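Local coordinates for cytochrome c, mono-and diheme variant (Methylophaga aminisulfidivorans MP, PDB 7C90), which carries a covalently bound heme c and probably transfers electrons in the methanol oxidation system of a marine methylotrophic bacterium, at residues R37-G42 / F121-G126; A115-L120 / A162-E167. All blocks are in the same frame, centred on the assembly; numbering follows the deposited sequence.

Contacts 1 and 2 illustrate how one short helix in a heme protein can be held at successive levels by chain that is distant in sequence. Both use helix 117-126: contact 2 takes its first turn together with the residues leading into it, contact 1 its last two turns. Their centres lie 15 Å apart. Along the chain the segments alternate, 37-42, 115-120, 121-126 and then 162-167, so the N-terminal loop is laid on the end of the helix, whereas the loop that follows helix 141-153 meets its start. Leu120, Thr123 and Ile124 of this helix belong to the heme pocket, so both loops pack against an element of its wall.

Contact 1: R37-G42 / F121-G126; sequences RNTVTG and FETIYG. With HEC (heme c), chain E.
Polar loop-on-helix packing joins the N-terminal 37-42 loop to the last two turns of helix 117-126, where Thr39 meets Thr123 and Arg37 meets Glu122. Thr39 OG1 donates to Thr123 OG1 at 2.7 Å. Thr39 CG2 lies 3.4 Å from the same Thr123 oxygen, so hydroxyl and methyl both border it. Thr123 has its hydroxyl anti to its carbonyl carbon (chi1 -65°), which turns OG1 to the loop while CG2 rests 3.7 Å from HEC C2A; Asn114, which is hydrogen-bonded to the heme, is a further partner of this hydroxyl. One side chain thus links loop and porphyrin.

Next to it, the extended chain of Glu122 runs alongside the Arg37 backbone. Arg37 N bonds to Glu122 OE2 at 3.0 Å, fairly straight at 161° but from well above the carboxylate plane. Lys113, at OE1, is the strongest partner of this buried carboxylate, and Lys118 forms a salt bridge to OE2, the oxygen that also takes Arg37 N; together they probably favour its ionised form. A water completes the join, accepting from Thr39 N at 2.9 Å and donating to Glu122 O at 2.7 Å.

The loop keeps its shape through Asn38, whose OD1 accepts from Val40 N and Thr41 N on opposite faces of its amide plane. At the far end of the contact, Asn38 ND2 lies 3.2 Å from Gly126 O. The contact combines an Asx turn in the N-terminal loop with a heme-pocket helix of a c-type cytochrome, Thr123 lining the pocket at pyrrole A and Ile124 CD1 touching the CMB methyl of pyrrole B.

Contact 2: A115-L120 / A162-E167; sequences ANDKGL and ADWLTE
Ala162 opens a type I beta turn that runs to Leu165 and brings Asp163 and Trp164 against Ala115 and Asn116, just before helix 117-126, and Asp117, its first residue. A 3.0 Å bond from Leu165 N to Ala162 O closes the turn. Asp163 comes next, its CB lying 3.4 Å from Ala115 O and its OD2 3.5 Å from Ala115 CB, so the side chain lies alongside that residue.

Trp164 follows with CG set between backbone N and carbonyl carbon (chi1 74°), which swings the indole beside Ala115. The six-membered part of the indole turns an edge to Ala115 O, which lies near the ring plane and 3.2 Å from CE3. Ala162 CB and Leu165 CG share one face of this ring. Asp117 reaches Trp164 at CB, 3.6 Å from OD2, with the carboxylate and ring planes 33° apart. That carboxylate is held by Asn71 and by a salt bridge to Arg152, which also makes a cation-pi contact with the indole.

Across from the turn, Asn116 OD1 accepts from Gly119 N at 2.9 Å. The turn thus packs against the residues flanking an asparagine N-cap, at the start of a helix contributing to the heme pocket.

Contact 1: R37-G42 / F121-G126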
# COMPACT_ATOMS: atom_id res chain seq x y z
N ARG A 37 7.11 -2.52 24.32
CA ARG A 37 5.71 -2.12 24.04
C ARG A 37 5.45 -1.97 22.54
O ARG A 37 6.31 -1.54 21.81
CB ARG A 37 5.38 -0.82 24.76
CG ARG A 37 5.62 -0.84 26.26
CD ARG A 37 5.00 0.36 26.95
NE ARG A 37 5.11 0.32 28.40
CZ ARG A 37 4.18 -0.13 29.22
NH1 ARG A 37 3.03 -0.59 28.76
NH2 ARG A 37 4.38 -0.12 30.52
N ASN A 38 4.24 -2.37 22.16
CA ASN A 38 3.66 -2.22 20.81
C ASN A 38 3.68 -0.74 20.39
O ASN A 38 3.25 0.14 21.15
CB ASN A 38 2.28 -2.86 20.78
CG ASN A 38 1.69 -2.84 19.39
OD1 ASN A 38 1.33 -1.77 18.90
ND2 ASN A 38 1.62 -3.99 18.75
N THR A 39 4.16 -0.47 19.19
CA THR A 39 4.41 0.88 18.63
C THR A 39 3.08 1.66 18.49
O THR A 39 3.11 2.89 18.64
CB THR A 39 5.15 0.69 17.31
OG1 THR A 39 6.40 0.09 17.66
CG2 THR A 39 5.32 2.00 16.57
N VAL A 40 1.98 0.97 18.21
CA VAL A 40 0.64 1.58 17.94
C VAL A 40 -0.23 1.51 19.21
O VAL A 40 -0.79 2.55 19.60
CB VAL A 40 -0.04 0.90 16.73
CG1 VAL A 40 -1.49 1.33 16.58
CG2 VAL A 40 0.75 1.15 15.46
N THR A 41 -0.35 0.33 19.83
CA THR A 41 -1.34 0.08 20.91
C THR A 41 -0.75 0.43 22.27
O THR A 41 -1.53 0.61 23.15
CB THR A 41 -1.79 -1.38 20.97
OG1 THR A 41 -0.64 -2.15 21.35
CG2 THR A 41 -2.39 -1.87 19.67
N GLY A 42 0.57 0.49 22.44
CA GLY A 42 1.19 0.65 23.77
C GLY A 42 1.07 -0.62 24.62
O GLY A 42 1.62 -0.64 25.69
N PHE A 121 13.12 -2.58 17.18
CA PHE A 121 12.79 -4.01 17.43
C PHE A 121 11.27 -4.08 17.72
O PHE A 121 10.57 -4.89 17.09
CB PHE A 121 13.63 -4.58 18.56
CG PHE A 121 13.30 -6.02 18.86
CD1 PHE A 121 12.28 -6.34 19.75
CD2 PHE A 121 13.98 -7.04 18.24
CE1 PHE A 121 11.94 -7.66 19.99
CE2 PHE A 121 13.65 -8.37 18.50
CZ PHE A 121 12.64 -8.67 19.37
N GLU A 122 10.74 -3.20 18.56
CA GLU A 122 9.29 -3.25 18.93
C GLU A 122 8.45 -3.12 17.67
O GLU A 122 7.48 -3.86 17.57
CB GLU A 122 8.89 -2.17 19.94
CG GLU A 122 9.54 -2.41 21.28
CD GLU A 122 9.63 -1.20 22.20
OE1 GLU A 122 9.60 -0.05 21.68
OE2 GLU A 122 9.76 -1.40 23.43
N THR A 123 8.81 -2.22 16.76
CA THR A 123 7.99 -1.93 15.57
C THR A 123 8.01 -3.20 14.70
O THR A 123 6.96 -3.62 14.20
CB THR A 123 8.47 -0.65 14.87
OG1 THR A 123 8.27 0.48 15.71
CG2 THR A 123 7.77 -0.43 13.54
N ILE A 124 9.17 -3.81 14.53
CA ILE A 124 9.29 -5.02 13.67
C ILE A 124 8.59 -6.18 14.37
O ILE A 124 7.76 -6.88 13.70
CB ILE A 124 10.76 -5.33 13.35
CG1 ILE A 124 11.40 -4.16 12.58
CG2 ILE A 124 10.86 -6.63 12.57
CD1 ILE A 124 12.92 -4.22 12.49
N TYR A 125 8.92 -6.44 15.63
CA TYR A 125 8.39 -7.62 16.35
C TYR A 125 6.85 -7.56 16.40
O TYR A 125 6.21 -8.59 16.00
CB TYR A 125 9.09 -7.73 17.71
CG TYR A 125 8.75 -8.97 18.47
CD1 TYR A 125 9.40 -10.17 18.24
CD2 TYR A 125 7.73 -8.94 19.39
CE1 TYR A 125 9.03 -11.32 18.93
CE2 TYR A 125 7.36 -10.08 20.09
CZ TYR A 125 8.01 -11.27 19.87
OH TYR A 125 7.60 -12.36 20.59
N GLY A 126 6.31 -6.44 16.90
CA GLY A 126 4.89 -6.23 17.26
C GLY A 126 4.07 -5.61 16.14
O GLY A 126 2.87 -5.62 16.25
FE HEC E . 7.26 -2.06 7.49
CHA HEC E . 6.26 0.92 8.89
CHB HEC E . 10.18 -1.88 9.14
CHC HEC E . 7.96 -5.26 6.48
CHD HEC E . 4.65 -1.90 5.30
NA HEC E . 8.03 -0.72 8.83
C1A HEC E . 7.55 0.43 9.26
C2A HEC E . 8.41 1.15 10.23
C3A HEC E . 9.57 0.29 10.34
C4A HEC E . 9.25 -0.79 9.38
CMA HEC E . 10.84 0.43 11.10
CAA HEC E . 8.14 2.42 10.95
CBA HEC E . 9.06 3.42 10.27
CGA HEC E . 9.03 4.75 10.93
O1A HEC E . 8.68 4.83 12.12
O2A HEC E . 9.29 5.75 10.21
NB HEC E . 8.83 -3.34 7.78
C1B HEC E . 9.94 -3.09 8.41
C2B HEC E . 10.94 -4.18 8.37
C3B HEC E . 10.25 -5.21 7.60
C4B HEC E . 8.97 -4.59 7.30
CMB HEC E . 12.31 -4.19 8.99
CAB HEC E . 10.78 -6.60 7.23
CBB HEC E . 10.87 -7.48 8.43
NC HEC E . 6.46 -3.34 6.13
C1C HEC E . 6.84 -4.60 5.90
C2C HEC E . 6.07 -5.32 4.87
C3C HEC E . 5.08 -4.30 4.52
C4C HEC E . 5.40 -3.14 5.33
CMC HEC E . 6.33 -6.71 4.40
CAC HEC E . 4.07 -4.50 3.42
CBC HEC E . 3.22 -5.73 3.58
ND HEC E . 5.75 -0.70 7.15
C1D HEC E . 4.80 -0.78 6.23
C2D HEC E . 3.83 0.29 6.25
C3D HEC E . 4.28 1.15 7.32
C4D HEC E . 5.45 0.41 7.80
CMD HEC E . 2.64 0.43 5.38
CAD HEC E . 3.66 2.36 7.89
CBD HEC E . 2.88 1.82 9.10
CGD HEC E . 2.53 2.83 10.17
O1D HEC E . 2.61 4.05 9.92
O2D HEC E . 2.11 2.45 11.30
O HOH W 1 4.95 -2.90 17.85

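Contact 2: A115-L120 / A162-E167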
# COMPACT_ATOMS: atom_id res chain seq x y z
N ALA A 115 14.18 5.65 16.04
CA ALA A 115 15.57 6.17 15.99
C ALA A 115 16.48 5.39 16.95
O ALA A 115 17.73 5.49 16.80
CB ALA A 115 15.60 7.64 16.29
N ASN A 116 15.91 4.62 17.89
CA ASN A 116 16.73 3.79 18.80
C ASN A 116 16.39 2.31 18.56
O ASN A 116 15.34 2.01 17.95
CB ASN A 116 16.59 4.31 20.24
CG ASN A 116 15.24 4.03 20.86
OD1 ASN A 116 14.83 2.88 21.03
ND2 ASN A 116 14.54 5.10 21.21
N ASP A 117 17.28 1.41 18.98
CA ASP A 117 17.17 -0.03 18.63
C ASP A 117 16.03 -0.70 19.43
O ASP A 117 15.39 -1.62 18.87
CB ASP A 117 18.52 -0.73 18.72
CG ASP A 117 19.43 -0.41 17.53
OD1 ASP A 117 18.89 -0.00 16.46
OD2 ASP A 117 20.65 -0.55 17.70
N LYS A 118 15.73 -0.25 20.65
CA LYS A 118 14.61 -0.85 21.42
C LYS A 118 13.31 -0.57 20.67
O LYS A 118 12.51 -1.48 20.50
CB LYS A 118 14.54 -0.30 22.84
CG LYS A 118 13.33 -0.76 23.66
CD LYS A 118 13.52 -0.52 25.13
CE LYS A 118 12.36 -0.94 26.00
NZ LYS A 118 11.13 -0.17 25.69
N GLY A 119 13.11 0.67 20.22
CA GLY A 119 11.87 1.01 19.49
C GLY A 119 11.78 0.28 18.15
O GLY A 119 10.71 -0.24 17.84
N LEU A 120 12.87 0.23 17.39
CA LEU A 120 12.91 -0.42 16.06
C LEU A 120 12.53 -1.88 16.21
O LEU A 120 11.73 -2.36 15.39
CB LEU A 120 14.31 -0.29 15.46
CG LEU A 120 14.49 -0.84 14.04
CD1 LEU A 120 13.47 -0.27 13.08
CD2 LEU A 120 15.90 -0.55 13.56
N ALA A 162 20.81 9.99 15.01
CA ALA A 162 21.06 8.54 15.05
C ALA A 162 21.16 8.06 16.51
O ALA A 162 22.30 7.84 16.99
CB ALA A 162 22.30 8.19 14.27
N ASP A 163 20.02 7.88 17.18
CA ASP A 163 19.98 7.62 18.64
C ASP A 163 20.67 6.29 18.98
O ASP A 163 21.15 6.20 20.10
CB ASP A 163 18.57 7.76 19.20
CG ASP A 163 18.05 9.19 19.18
OD1 ASP A 163 18.89 10.12 19.26
OD2 ASP A 163 16.82 9.38 19.09
N TRP A 164 20.77 5.33 18.06
CA TRP A 164 21.41 4.00 18.31
C TRP A 164 22.94 4.12 18.39
O TRP A 164 23.57 3.19 18.89
CB TRP A 164 20.98 2.96 17.25
CG TRP A 164 21.61 3.14 15.90
CD1 TRP A 164 22.72 2.51 15.43
CD2 TRP A 164 21.19 4.05 14.87
NE1 TRP A 164 23.02 2.95 14.17
CE2 TRP A 164 22.12 3.92 13.81
CE3 TRP A 164 20.15 4.97 14.74
CZ2 TRP A 164 22.01 4.64 12.63
CZ3 TRP A 164 20.05 5.71 13.58
CH2 TRP A 164 20.98 5.54 12.54
N LEU A 165 23.53 5.20 17.89
CA LEU A 165 25.01 5.41 17.86
C LEU A 165 25.48 6.02 19.18
O LEU A 165 24.81 6.93 19.69
CB LEU A 165 25.40 6.34 16.70
CG LEU A 165 25.16 5.85 15.29
CD1 LEU A 165 25.48 6.94 14.29
CD2 LEU A 165 25.95 4.58 15.00
N THR A 166 26.65 5.58 19.66
CA THR A 166 27.39 6.19 20.81
C THR A 166 27.97 7.53 20.35
O THR A 166 28.06 7.75 19.11
CB THR A 166 28.45 5.24 21.36
OG1 THR A 166 29.52 5.12 20.42
CG2 THR A 166 27.90 3.88 21.70
N GLU A 167 28.34 8.39 21.30
CA GLU A 167 28.93 9.72 20.99
C GLU A 167 30.16 9.50 20.08
O GLU A 167 30.31 10.24 19.11
CB GLU A 167 29.28 10.46 22.28
CG GLU A 167 28.10 10.61 23.23
CD GLU A 167 27.18 11.80 22.97
OE1 GLU A 167 27.25 12.37 21.86
OE2 GLU A 167 26.40 12.16 23.91